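Local coordinates for protein N5-Carboxyaminoimidazole ribonucleotide synthetase (PDB 3ORQ) that catalyses the ATP-dependent conversion of 5-aminoimidazole ribonucleotide and bicarbonate to N5-carboxyaminoimidazole ribonucleotide in purine biosynthesis, at residues A13-I18 with V76-F81; V40-E45 with A59-E64; F209-E214 with T225-R230; L309-V314 with L358-N363; M316-K321 with G353-L358. All coordinates share one frame; numbering follows the deposited sequence.

Contact 1 (A13-I18 with V76-F81)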
# COMPACT_ATOMS: atom_id res chain seq x y z
N ALA A 13 -13.60 -0.69 -13.48
CA ALA A 13 -14.09 0.63 -13.85
C ALA A 13 -12.96 1.64 -13.72
O ALA A 13 -11.90 1.34 -13.12
CB ALA A 13 -15.24 1.02 -12.99
N THR A 14 -13.17 2.84 -14.28
CA THR A 14 -12.16 3.87 -14.27
C THR A 14 -12.47 5.06 -13.35
O THR A 14 -13.55 5.65 -13.40
CB THR A 14 -11.96 4.41 -15.69
OG1 THR A 14 -11.57 3.32 -16.56
CG2 THR A 14 -10.86 5.46 -15.68
N ILE A 15 -11.49 5.44 -12.55
CA ILE A 15 -11.64 6.53 -11.62
C ILE A 15 -10.84 7.70 -12.10
O ILE A 15 -9.66 7.58 -12.38
CB ILE A 15 -11.17 6.09 -10.20
CG1 ILE A 15 -12.02 4.90 -9.69
CG2 ILE A 15 -11.22 7.27 -9.23
CD1 ILE A 15 -11.62 4.38 -8.26
N GLY A 16 -11.49 8.86 -12.19
CA GLY A 16 -10.82 10.10 -12.56
C GLY A 16 -10.43 10.89 -11.32
O GLY A 16 -11.20 10.96 -10.36
N ILE A 17 -9.21 11.45 -11.33
CA ILE A 17 -8.71 12.25 -10.21
C ILE A 17 -8.27 13.61 -10.70
O ILE A 17 -7.36 13.74 -11.52
CB ILE A 17 -7.49 11.61 -9.47
CG1 ILE A 17 -7.85 10.23 -8.88
CG2 ILE A 17 -7.05 12.49 -8.32
CD1 ILE A 17 -6.59 9.57 -8.20
N ILE A 18 -8.89 14.64 -10.16
CA ILE A 18 -8.45 15.99 -10.47
C ILE A 18 -7.40 16.38 -9.44
O ILE A 18 -7.73 16.56 -8.24
CB ILE A 18 -9.64 16.95 -10.41
CG1 ILE A 18 -10.76 16.42 -11.32
CG2 ILE A 18 -9.17 18.37 -10.80
CD1 ILE A 18 -12.10 17.21 -11.19
N VAL A 76 -16.32 7.37 -12.59
CA VAL A 76 -16.52 8.23 -11.41
C VAL A 76 -15.41 9.25 -11.38
O VAL A 76 -14.30 8.95 -11.78
CB VAL A 76 -16.57 7.41 -10.07
CG1 VAL A 76 -15.25 6.75 -9.78
CG2 VAL A 76 -16.93 8.30 -8.92
N ILE A 77 -15.68 10.45 -10.90
CA ILE A 77 -14.62 11.47 -10.78
C ILE A 77 -14.54 11.97 -9.34
O ILE A 77 -15.57 12.25 -8.72
CB ILE A 77 -14.81 12.65 -11.74
CG1 ILE A 77 -14.68 12.22 -13.19
CG2 ILE A 77 -13.82 13.75 -11.48
CD1 ILE A 77 -15.26 13.23 -14.11
N THR A 78 -13.32 12.00 -8.81
CA THR A 78 -13.08 12.56 -7.47
C THR A 78 -11.97 13.60 -7.60
O THR A 78 -11.44 13.82 -8.68
CB THR A 78 -12.68 11.47 -6.44
OG1 THR A 78 -12.52 12.06 -5.13
CG2 THR A 78 -11.37 10.74 -6.86
N TYR A 79 -11.66 14.28 -6.51
CA TYR A 79 -10.70 15.35 -6.60
C TYR A 79 -9.82 15.24 -5.41
O TYR A 79 -10.23 14.73 -4.36
CB TYR A 79 -11.36 16.75 -6.62
CG TYR A 79 -12.50 16.91 -5.67
CD1 TYR A 79 -12.28 17.18 -4.32
CD2 TYR A 79 -13.82 16.80 -6.10
CE1 TYR A 79 -13.36 17.28 -3.41
CE2 TYR A 79 -14.92 16.96 -5.19
CZ TYR A 79 -14.66 17.18 -3.87
OH TYR A 79 -15.70 17.32 -3.02
N GLU A 80 -8.61 15.76 -5.57
CA GLU A 80 -7.53 15.59 -4.64
C GLU A 80 -7.28 16.91 -3.90
O GLU A 80 -6.69 16.91 -2.82
CB GLU A 80 -6.28 15.15 -5.44
CG GLU A 80 -5.04 15.01 -4.64
CD GLU A 80 -3.86 15.85 -5.11
OE1 GLU A 80 -2.80 15.72 -4.50
OE2 GLU A 80 -3.99 16.64 -6.04
N PHE A 81 -7.71 18.03 -4.44
CA PHE A 81 -7.46 19.30 -3.76
C PHE A 81 -8.59 20.30 -4.09
O PHE A 81 -9.18 20.24 -5.16
CB PHE A 81 -6.07 19.84 -4.16
CG PHE A 81 -5.29 20.53 -3.02
CD1 PHE A 81 -4.53 19.78 -2.10
CD2 PHE A 81 -5.25 21.93 -2.92
CE1 PHE A 81 -3.80 20.42 -1.08
CE2 PHE A 81 -4.50 22.58 -1.90
CZ PHE A 81 -3.78 21.82 -0.98
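Gly16 N gives its hydrogen to Val76 O over 2.8 Å, almost straight at 176°, and Gly16 O takes one from Thr78 N over the same 2.8 Å. This ladder joins strands 14-18 and 76-79, parallel neighbours in the Rossmann-like sheet of the preATP-grasp domain. Ile18 continues it, its N bonding to Thr78 O and its O accepting from Glu80 N. Branched residues suit such a strand pair because they fill both faces of the sheet. On one face Ile15 and Val76 lie side by side, CG1 to CG1 at 3.7 Å, and Val76 reaches this place by setting CG1 between its backbone N and carbonyl carbon (chi1 65°). Helix 22-33 covers the isoleucines of that face. Thr78, on the same face, divides its branches: OG1 is held by Gln100 and His294, while CG2 turns to strand 14-18. On the other face Ile18 crosses Ile77 obliquely, CD1 against CG2 at 3.9 Å. Beyond the strand the carboxylate of Glu80 makes weak bonds to Gly21 N of the glycine-rich turn and to Leu23 N and Gly24 N at the start of helix 22-33, while Glu80 CB rests 4.0 Å from Ile17 CG2.

Contact 2 (V40-E45 with A59-E64)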
# COMPACT_ATOMS: atom_id res chain seq x y z
N VAL A 40 -5.57 10.60 -14.35
CA VAL A 40 -5.31 11.70 -13.47
C VAL A 40 -5.07 13.00 -14.29
O VAL A 40 -4.44 12.97 -15.37
CB VAL A 40 -4.10 11.41 -12.50
CG1 VAL A 40 -2.81 11.13 -13.31
CG2 VAL A 40 -3.85 12.62 -11.58
N LEU A 41 -5.60 14.12 -13.78
CA LEU A 41 -5.48 15.43 -14.42
C LEU A 41 -4.69 16.37 -13.49
O LEU A 41 -5.02 16.55 -12.31
CB LEU A 41 -6.87 16.02 -14.73
CG LEU A 41 -6.90 17.31 -15.57
CD1 LEU A 41 -8.19 17.44 -16.43
CD2 LEU A 41 -6.69 18.54 -14.71
N ASP A 42 -3.64 16.97 -14.04
CA ASP A 42 -2.81 17.89 -13.28
C ASP A 42 -2.07 18.75 -14.32
O ASP A 42 -1.68 18.23 -15.38
CB ASP A 42 -1.80 17.10 -12.42
CG ASP A 42 -1.11 17.96 -11.36
OD1 ASP A 42 -1.50 17.90 -10.17
OD2 ASP A 42 -0.20 18.73 -11.71
N PRO A 43 -1.85 20.04 -14.03
CA PRO A 43 -1.08 20.92 -14.94
C PRO A 43 0.40 20.57 -15.06
O PRO A 43 1.06 20.93 -16.04
CB PRO A 43 -1.23 22.32 -14.29
CG PRO A 43 -1.57 22.03 -12.81
CD PRO A 43 -2.42 20.78 -12.88
N SER A 44 0.93 19.84 -14.08
CA SER A 44 2.37 19.60 -14.05
C SER A 44 2.74 18.18 -14.49
O SER A 44 2.22 17.17 -13.95
CB SER A 44 2.93 19.92 -12.66
OG SER A 44 4.25 19.44 -12.58
N GLU A 45 3.65 18.09 -15.46
CA GLU A 45 4.07 16.81 -15.98
C GLU A 45 4.98 16.05 -15.01
O GLU A 45 5.27 14.86 -15.21
CB GLU A 45 4.79 16.98 -17.33
CG GLU A 45 6.22 17.46 -17.21
CD GLU A 45 6.86 17.76 -18.56
OE1 GLU A 45 6.21 17.47 -19.60
OE2 GLU A 45 8.00 18.29 -18.57
N ALA A 59 -3.34 19.38 -17.93
CA ALA A 59 -4.15 20.55 -18.16
C ALA A 59 -4.38 21.29 -16.85
O ALA A 59 -4.27 20.72 -15.77
CB ALA A 59 -5.48 20.14 -18.78
N LYS A 60 -4.69 22.57 -16.93
CA LYS A 60 -5.03 23.36 -15.74
C LYS A 60 -6.38 22.95 -15.18
O LYS A 60 -7.23 22.38 -15.88
CB LYS A 60 -5.03 24.87 -16.05
CG LYS A 60 -3.70 25.38 -16.58
CD LYS A 60 -3.70 26.89 -16.72
CE LYS A 60 -2.31 27.34 -17.08
NZ LYS A 60 -2.15 28.80 -16.84
N TYR A 61 -6.59 23.25 -13.91
CA TYR A 61 -7.83 22.87 -13.24
C TYR A 61 -9.06 23.69 -13.68
O TYR A 61 -10.19 23.29 -13.43
CB TYR A 61 -7.65 22.93 -11.73
CG TYR A 61 -6.48 22.13 -11.19
CD1 TYR A 61 -6.43 20.74 -11.33
CD2 TYR A 61 -5.43 22.76 -10.52
CE1 TYR A 61 -5.35 19.99 -10.80
CE2 TYR A 61 -4.36 22.03 -9.97
CZ TYR A 61 -4.34 20.63 -10.11
OH TYR A 61 -3.26 19.93 -9.60
N ASP A 62 -8.83 24.81 -14.34
CA ASP A 62 -9.93 25.63 -14.90
C ASP A 62 -10.23 25.26 -16.36
O ASP A 62 -11.16 25.80 -16.94
CB ASP A 62 -9.59 27.13 -14.82
CG ASP A 62 -8.26 27.47 -15.54
OD1 ASP A 62 -7.28 26.73 -15.30
OD2 ASP A 62 -8.16 28.45 -16.32
N ASP A 63 -9.45 24.35 -16.95
CA ASP A 63 -9.53 24.01 -18.38
C ASP A 63 -10.72 23.07 -18.64
O ASP A 63 -10.68 21.86 -18.35
CB ASP A 63 -8.18 23.43 -18.81
CG ASP A 63 -8.11 23.05 -20.29
OD1 ASP A 63 -9.15 22.90 -20.95
OD2 ASP A 63 -6.98 22.87 -20.80
N GLU A 64 -11.80 23.65 -19.18
CA GLU A 64 -13.09 22.97 -19.37
C GLU A 64 -13.05 21.81 -20.38
O GLU A 64 -13.71 20.79 -20.17
CB GLU A 64 -14.19 24.00 -19.76
CG GLU A 64 -15.61 23.41 -19.90
CD GLU A 64 -16.73 24.46 -20.13
OE1 GLU A 64 -16.59 25.66 -19.73
OE2 GLU A 64 -17.76 24.08 -20.73
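Asp42 and Tyr61 meet through their torsions: Asp42 holds CG anti to its backbone N (chi1 -167°), while Tyr61 turns CG beside its own N and anti to the carbonyl carbon (chi1 -54°), which carries the phenol back to the end of strand 37-42. Tyr61 OH donates to Asp42 OD1 over 2.7 Å, meeting the oxygen from above the carboxylate plane, with the carboxylate and ring planes 83° apart. OD1 also accepts from Gly20 N. The other oxygen, Asp42 OD2, takes Ser44 N over 2.9 Å on its anti lone pair, closing an Asx turn; both oxygens are thus engaged, which should limit the carboxylate's rotation. Pro43, whose ring suits the bend after the strand, lays CD over one face of the Tyr61 ring in a CH-pi contact, 3.8 Å from the ring centroid. Leu41 runs past the tyrosine in the opposite direction and puts CD2 against Tyr61 CD1 at 4.0 Å, while Ala59 N bonds to Asp42 O over 3.3 Å. Asp63 caps helix 64-73. An acidic residue at the end of the second strand, beside the glycine-rich turn after the first, recalls the classical Rossmann fold, where it binds the ribose of a dinucleotide; here Asp42 instead holds Gly20 N and Tyr61 OH, its side chain about 7 Å from the bound pyrophosphate.

Contact 3 (F209-E214 with T225-R230)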
# COMPACT_ATOMS: atom_id res chain seq x y z
N PHE A 209 -15.45 6.43 11.07
CA PHE A 209 -14.55 7.36 11.71
C PHE A 209 -13.22 6.67 12.00
O PHE A 209 -13.20 5.59 12.58
CB PHE A 209 -15.15 7.85 13.05
CG PHE A 209 -16.40 8.65 12.91
CD1 PHE A 209 -17.64 8.03 12.96
CD2 PHE A 209 -16.34 10.04 12.78
CE1 PHE A 209 -18.84 8.79 12.87
CE2 PHE A 209 -17.53 10.82 12.67
CZ PHE A 209 -18.77 10.18 12.73
N PHE A 210 -12.13 7.31 11.60
CA PHE A 210 -10.80 6.90 11.98
C PHE A 210 -10.53 7.35 13.42
O PHE A 210 -11.24 8.20 13.95
CB PHE A 210 -9.77 7.54 11.00
CG PHE A 210 -9.77 6.86 9.65
CD1 PHE A 210 -10.79 7.12 8.74
CD2 PHE A 210 -8.79 5.91 9.31
CE1 PHE A 210 -10.82 6.45 7.49
CE2 PHE A 210 -8.83 5.23 8.07
CZ PHE A 210 -9.83 5.50 7.17
N PRO A 211 -9.52 6.75 14.08
CA PRO A 211 -9.11 7.20 15.42
C PRO A 211 -8.78 8.70 15.44
O PRO A 211 -8.14 9.22 14.52
CB PRO A 211 -7.83 6.39 15.71
CG PRO A 211 -7.67 5.38 14.49
CD PRO A 211 -8.96 5.41 13.73
N LEU A 212 -9.19 9.39 16.50
CA LEU A 212 -8.84 10.80 16.71
C LEU A 212 -7.35 10.97 16.69
O LEU A 212 -6.61 10.17 17.25
CB LEU A 212 -9.40 11.28 18.05
CG LEU A 212 -9.44 12.78 18.23
CD1 LEU A 212 -10.52 13.50 17.33
CD2 LEU A 212 -9.57 13.13 19.76
N GLN A 213 -6.88 12.00 16.00
CA GLN A 213 -5.47 12.19 15.84
C GLN A 213 -5.04 13.53 16.43
O GLN A 213 -5.81 14.50 16.42
CB GLN A 213 -5.03 12.01 14.36
CG GLN A 213 -5.89 12.64 13.31
CD GLN A 213 -6.54 11.66 12.33
OE1 GLN A 213 -6.51 10.44 12.48
NE2 GLN A 213 -7.16 12.22 11.31
N GLU A 214 -3.84 13.56 16.99
CA GLU A 214 -3.34 14.74 17.68
C GLU A 214 -2.20 15.37 16.85
O GLU A 214 -1.26 14.70 16.43
CB GLU A 214 -2.83 14.35 19.07
CG GLU A 214 -2.09 15.46 19.76
CD GLU A 214 -1.37 15.03 21.03
OE1 GLU A 214 -0.48 15.80 21.47
OE2 GLU A 214 -1.68 13.95 21.57
N THR A 225 1.86 14.16 13.93
CA THR A 225 0.53 13.62 14.27
C THR A 225 0.74 12.40 15.12
O THR A 225 1.54 11.51 14.76
CB THR A 225 -0.26 13.24 13.00
OG1 THR A 225 -0.47 14.44 12.23
CG2 THR A 225 -1.59 12.52 13.34
N ILE A 226 0.05 12.35 16.26
CA ILE A 226 0.13 11.21 17.18
C ILE A 226 -1.22 10.56 17.31
O ILE A 226 -2.22 11.24 17.48
CB ILE A 226 0.55 11.64 18.59
CG1 ILE A 226 2.00 12.13 18.56
CG2 ILE A 226 0.30 10.49 19.61
CD1 ILE A 226 2.55 12.50 19.91
N VAL A 227 -1.25 9.23 17.24
CA VAL A 227 -2.48 8.52 17.33
C VAL A 227 -2.22 7.33 18.23
O VAL A 227 -1.28 6.57 17.99
CB VAL A 227 -2.96 8.02 15.93
CG1 VAL A 227 -4.32 7.36 16.01
CG2 VAL A 227 -3.02 9.18 14.92
N PRO A 228 -3.09 7.11 19.24
CA PRO A 228 -4.33 7.86 19.47
C PRO A 228 -4.06 9.18 20.17
O PRO A 228 -3.11 9.27 20.98
CB PRO A 228 -5.13 6.93 20.41
CG PRO A 228 -4.12 6.16 21.17
CD PRO A 228 -2.91 6.03 20.23
N ALA A 229 -4.86 10.20 19.84
CA ALA A 229 -4.74 11.52 20.50
C ALA A 229 -4.75 11.36 22.04
O ALA A 229 -5.62 10.68 22.61
CB ALA A 229 -5.84 12.44 20.04
N ARG A 230 -3.76 11.93 22.71
CA ARG A 230 -3.64 11.84 24.17
C ARG A 230 -4.65 12.68 24.98
O ARG A 230 -4.52 12.83 26.19
CB ARG A 230 -2.20 12.16 24.62
CG ARG A 230 -1.17 11.16 24.13
CD ARG A 230 0.24 11.70 24.21
NE ARG A 230 0.45 12.96 23.50
CZ ARG A 230 1.65 13.43 23.17
NH1 ARG A 230 2.73 12.73 23.48
NH2 ARG A 230 1.79 14.60 22.53
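Glu214 has more surface buried here than any other residue of the two segments. It joins strand 207-218 to strand 221-227, the other arm of a beta hairpin in the ATP-grasp domain, and to Ala229 in the loop beyond it. Its backbone forms an antiparallel hydrogen-bonded pair with Ile226: Glu214 N donates to Ile226 O over 2.9 Å, and Ile226 N to Glu214 O over 2.7 Å. The side chain starts with CG anti to the backbone N (chi1 170°) and runs out extended, long enough to carry the carboxylate past Ala229 to Arg230. Ala229 is small, and its CB fits against Glu214 CB at 3.7 Å and Leu212 CD2 at 3.8 Å; its N bonds to Leu212 O. The chain reaches it through a cis peptide bond before Pro228. Val227, still on the strand, presses CG2 on Gln213 CB (3.5 Å) and CG1 on Pro211. The buried carboxylate is well supplied with donors, which probably helps it stay ionised. Arg230 grips it side-on, the planes 48° apart, and makes a salt bridge with Glu366 and a hydrogen bond with Asn363, both on helix 362-372. Arg230 NH2 holds Glu214 OE1 at 2.8 Å from the syn side, while Glu214 OE2 receives both Arg230 NE, at 3.0 Å, and Arg230 N, which comes nearly in line with the C-O bond.

Contact 4 (L309-V314 with L358-N363)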
# COMPACT_ATOMS: atom_id res chain seq x y z
N LEU A 309 -7.28 0.75 15.14
CA LEU A 309 -5.86 1.10 15.25
C LEU A 309 -5.08 -0.16 15.69
O LEU A 309 -5.16 -0.58 16.87
CB LEU A 309 -5.67 2.28 16.21
CG LEU A 309 -4.26 2.83 16.43
CD1 LEU A 309 -3.71 3.49 15.20
CD2 LEU A 309 -4.34 3.83 17.53
N LEU A 310 -4.35 -0.78 14.78
CA LEU A 310 -3.55 -2.02 15.05
C LEU A 310 -2.30 -1.72 15.90
O LEU A 310 -1.88 -2.52 16.73
CB LEU A 310 -3.15 -2.67 13.73
CG LEU A 310 -4.35 -3.00 12.81
CD1 LEU A 310 -3.92 -3.54 11.43
CD2 LEU A 310 -5.34 -3.99 13.51
N LYS A 311 -1.71 -0.54 15.73
CA LYS A 311 -0.63 -0.11 16.58
C LYS A 311 -0.57 1.42 16.60
O LYS A 311 -0.80 2.05 15.55
CB LYS A 311 0.68 -0.69 16.03
CG LYS A 311 1.81 -0.74 17.05
CD LYS A 311 3.01 -1.53 16.54
CE LYS A 311 4.20 -1.38 17.56
NZ LYS A 311 5.41 -2.02 17.03
N PRO A 312 -0.24 2.02 17.77
CA PRO A 312 -0.23 3.47 17.87
C PRO A 312 0.91 3.99 17.02
O PRO A 312 1.79 3.18 16.62
CB PRO A 312 0.11 3.74 19.34
CG PRO A 312 -0.28 2.48 20.10
CD PRO A 312 0.02 1.36 19.07
N ALA A 313 0.92 5.31 16.74
CA ALA A 313 1.78 5.82 15.71
C ALA A 313 2.14 7.28 15.87
O ALA A 313 1.39 8.07 16.43
CB ALA A 313 1.15 5.57 14.31
N VAL A 314 3.31 7.64 15.36
CA VAL A 314 3.79 8.99 15.41
C VAL A 314 4.23 9.28 14.00
O VAL A 314 5.16 8.64 13.47
CB VAL A 314 5.01 9.10 16.35
CG1 VAL A 314 5.56 10.50 16.33
CG2 VAL A 314 4.61 8.76 17.76
N LEU A 358 5.60 3.30 13.91
CA LEU A 358 4.68 2.53 14.74
C LEU A 358 5.35 2.34 16.06
O LEU A 358 6.54 2.06 16.10
CB LEU A 358 4.36 1.19 14.09
CG LEU A 358 3.65 1.26 12.73
CD1 LEU A 358 3.36 -0.15 12.18
CD2 LEU A 358 2.35 2.08 12.86
N THR A 359 4.61 2.51 17.15
CA THR A 359 5.23 2.47 18.48
C THR A 359 4.26 2.02 19.58
O THR A 359 3.07 2.34 19.52
CB THR A 359 5.79 3.87 18.84
OG1 THR A 359 6.49 3.83 20.10
CG2 THR A 359 4.66 4.88 18.92
N ASN A 360 4.76 1.30 20.57
CA ASN A 360 3.95 1.06 21.76
C ASN A 360 4.12 2.13 22.83
O ASN A 360 3.35 2.19 23.82
CB ASN A 360 4.27 -0.30 22.36
CG ASN A 360 3.77 -1.43 21.53
OD1 ASN A 360 2.66 -1.37 20.98
ND2 ASN A 360 4.58 -2.47 21.41
N ASP A 361 5.13 2.96 22.67
CA ASP A 361 5.39 4.01 23.63
C ASP A 361 5.46 5.35 22.92
O ASP A 361 6.54 5.88 22.63
CB ASP A 361 6.64 3.72 24.45
CG ASP A 361 6.80 4.70 25.64
OD1 ASP A 361 6.17 5.78 25.64
OD2 ASP A 361 7.54 4.37 26.59
N VAL A 362 4.29 5.89 22.67
CA VAL A 362 4.14 7.14 21.93
C VAL A 362 4.92 8.29 22.57
O VAL A 362 5.60 9.05 21.89
CB VAL A 362 2.64 7.51 21.80
CG1 VAL A 362 2.50 8.86 21.29
CG2 VAL A 362 1.88 6.47 20.85
N ASN A 363 4.82 8.42 23.89
CA ASN A 363 5.47 9.55 24.57
C ASN A 363 6.98 9.54 24.40
O ASN A 363 7.58 10.57 24.14
CB ASN A 363 5.03 9.66 26.02
CG ASN A 363 3.56 10.07 26.15
OD1 ASN A 363 2.90 10.36 25.16
ND2 ASN A 363 3.05 10.08 27.36
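An ST turn leads from the last residues of strand 351-358 into helix 362-372, and the start of strand 313-319 and the two residues before it pack against it. Thr359 N donates to Pro312 O over 2.9 Å at 169°. Thr359 OG1 accepts from Asp361 N over 3.0 Å to close the turn and also bonds to Thr365; with OG1 opposite the backbone N (chi1 -176°), Thr359 CG2 is left facing Val314 CG2, 4.0 Å away. Threonine suits the place by serving both polar and apolar neighbours. Ala313 and Leu358 form a non-hydrogen-bonded antiparallel pair, and the short alanine admits Leu358 CD2 to 4.0 Å from its CB. Pro312 sets CB against Val362 CG2 at 3.6 Å, on the first turn of the helix. Lys311 stretches out fully, with CD 3.9 Å from Leu358 CB; its chain crosses the Asn360 side chain at about a right angle, CE nearest OD1, and its NZ makes a salt bridge with Glu308 of the second subunit. Asp361 N-caps helix 362-372, while strand 221-227 flanks 313-319 on the side away from strand 351-358 and helix 282-285 lies against Ala313 and Leu358.

Contact 5 (M316-K321 with G353-L358)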
# COMPACT_ATOMS: atom_id res chain seq x y z
N MSE A 316 5.60 11.96 11.11
CA MSE A 316 6.31 13.25 10.92
C MSE A 316 6.22 13.61 9.46
O MSE A 316 6.46 12.76 8.60
CB MSE A 316 7.79 13.15 11.30
CG MSE A 316 8.09 12.55 12.66
SE MSE A 316 7.37 13.62 14.11
CE MSE A 316 8.46 15.21 13.91
N ASN A 317 5.89 14.86 9.15
CA ASN A 317 6.03 15.33 7.77
C ASN A 317 7.50 15.43 7.42
O ASN A 317 8.34 15.57 8.30
CB ASN A 317 5.39 16.69 7.60
CG ASN A 317 4.03 16.61 6.95
OD1 ASN A 317 3.64 15.55 6.42
ND2 ASN A 317 3.28 17.71 7.00
N LEU A 318 7.82 15.32 6.13
CA LEU A 318 9.20 15.63 5.69
C LEU A 318 9.20 16.78 4.70
O LEU A 318 9.01 16.59 3.51
CB LEU A 318 9.94 14.40 5.15
CG LEU A 318 10.28 13.27 6.15
CD1 LEU A 318 10.51 11.90 5.46
CD2 LEU A 318 11.50 13.66 7.02
N LEU A 319 9.39 18.00 5.20
CA LEU A 319 9.65 19.16 4.31
C LEU A 319 11.01 19.03 3.64
O LEU A 319 11.83 18.24 4.08
CB LEU A 319 9.60 20.45 5.11
CG LEU A 319 8.33 20.61 5.92
CD1 LEU A 319 8.35 21.93 6.81
CD2 LEU A 319 7.14 20.55 4.95
N GLY A 320 11.26 19.81 2.59
CA GLY A 320 12.58 19.81 1.94
C GLY A 320 13.74 19.92 2.93
O GLY A 320 14.76 19.24 2.79
N LYS A 321 13.57 20.75 3.95
CA LYS A 321 14.64 21.01 4.91
C LYS A 321 14.83 19.82 5.83
O LYS A 321 15.94 19.59 6.34
CB LYS A 321 14.36 22.28 5.74
CG LYS A 321 13.17 22.15 6.71
CD LYS A 321 12.95 23.46 7.46
CE LYS A 321 11.68 23.45 8.27
NZ LYS A 321 11.69 24.47 9.35
N GLY A 353 7.60 14.28 1.58
CA GLY A 353 7.30 12.92 1.99
C GLY A 353 6.84 12.93 3.43
O GLY A 353 6.59 14.01 3.98
N HIS A 354 6.72 11.74 4.03
CA HIS A 354 6.46 11.63 5.46
C HIS A 354 7.00 10.29 5.96
O HIS A 354 7.38 9.38 5.19
CB HIS A 354 4.97 11.80 5.78
CG HIS A 354 4.12 10.65 5.29
ND1 HIS A 354 3.52 10.65 4.05
CD2 HIS A 354 3.75 9.49 5.89
CE1 HIS A 354 2.83 9.52 3.89
NE2 HIS A 354 2.97 8.80 4.99
N MSE A 355 7.05 10.18 7.28
CA MSE A 355 7.47 8.97 7.89
C MSE A 355 6.47 8.60 8.98
O MSE A 355 5.89 9.47 9.64
CB MSE A 355 8.90 9.11 8.46
CG MSE A 355 9.15 10.33 9.30
SE MSE A 355 11.00 10.29 9.98
CE MSE A 355 11.82 9.93 8.40
N THR A 356 6.25 7.32 9.14
CA THR A 356 5.32 6.86 10.14
C THR A 356 6.02 5.83 10.99
O THR A 356 6.48 4.78 10.49
CB THR A 356 4.11 6.21 9.49
OG1 THR A 356 3.42 7.21 8.72
CG2 THR A 356 3.16 5.61 10.55
N VAL A 357 6.09 6.14 12.28
CA VAL A 357 6.77 5.30 13.23
C VAL A 357 5.73 4.59 14.09
O VAL A 357 5.07 5.19 14.90
CB VAL A 357 7.70 6.14 14.11
CG1 VAL A 357 8.60 5.27 14.89
CG2 VAL A 357 8.54 7.15 13.24
N LEU A 358 5.60 3.30 13.91
CA LEU A 358 4.68 2.53 14.74
C LEU A 358 5.35 2.34 16.06
O LEU A 358 6.54 2.06 16.10
CB LEU A 358 4.36 1.19 14.09
CG LEU A 358 3.65 1.26 12.73
CD1 LEU A 358 3.36 -0.15 12.18
CD2 LEU A 358 2.35 2.08 12.86
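Strands 313-319 and 351-358 are antiparallel neighbours in the large sheet that the C-terminal part of the chain continues from the ATP-grasp domain. Selenomethionines Met316 and Met355 form a hydrogen-bonded pair: Met316 N reaches Met355 O over 2.9 Å, and Met355 N returns to Met316 O over 3.0 Å. Further on, Leu318 N donates to Gly353 O over 2.8 Å, while the return bond from Gly353 N is weak. On one face Met355 sets CG between its backbone N and carbonyl carbon (chi1 49°), beside Met316 CB at 3.7 Å. Its flexible chain then bends about its CG-SE bond (chi3 49°), so that Met355 CE meets Leu318 CD1 at 3.8 Å, the two side chains crossing at about a right angle. Phe330 adds to this apolar cluster. On the other face stand Asn317 and His354, with Asn317 OD1 near His354 CB and the amide and imidazole planes 59° apart. Asn317 ND2 bonds to Leu222 O of strand 221-227, and His354 ND1 to Tyr341 OH, with the His354 ring stacked on His339; these partners would limit how both flat groups turn. The Asn317 side chain lies about 6 Å from that of Asp158, which probably binds ATP, so this antiparallel strand pair, by which the C-terminal domain extends the ATP-grasp sheet, passes close to the nucleotide site.

Overall arrangement
Contacts 1 and 2 come first along the chain and share the parallel sheet of the preATP-grasp domain, their centres 13 Å apart; contact 2 falls within the chain between the two segments of contact 1, and Ile17 O probably bonds to Leu41 N. Contacts 3, 4 and 5 belong to the large antiparallel sheet, in which strands 207-218, 221-227, 313-319 and 351-358 follow one another. Contacts 3 and 4 have centres 10 Å apart, while contacts 4 and 5 share Leu358. The sheet thus continues from the ATP-grasp domain into the C-terminal region, tying the two together. Contact 1 also borders the active site: its Phe81 side chain comes within about 9 Å of the bound ADP and 6 Å of the pyrophosphate.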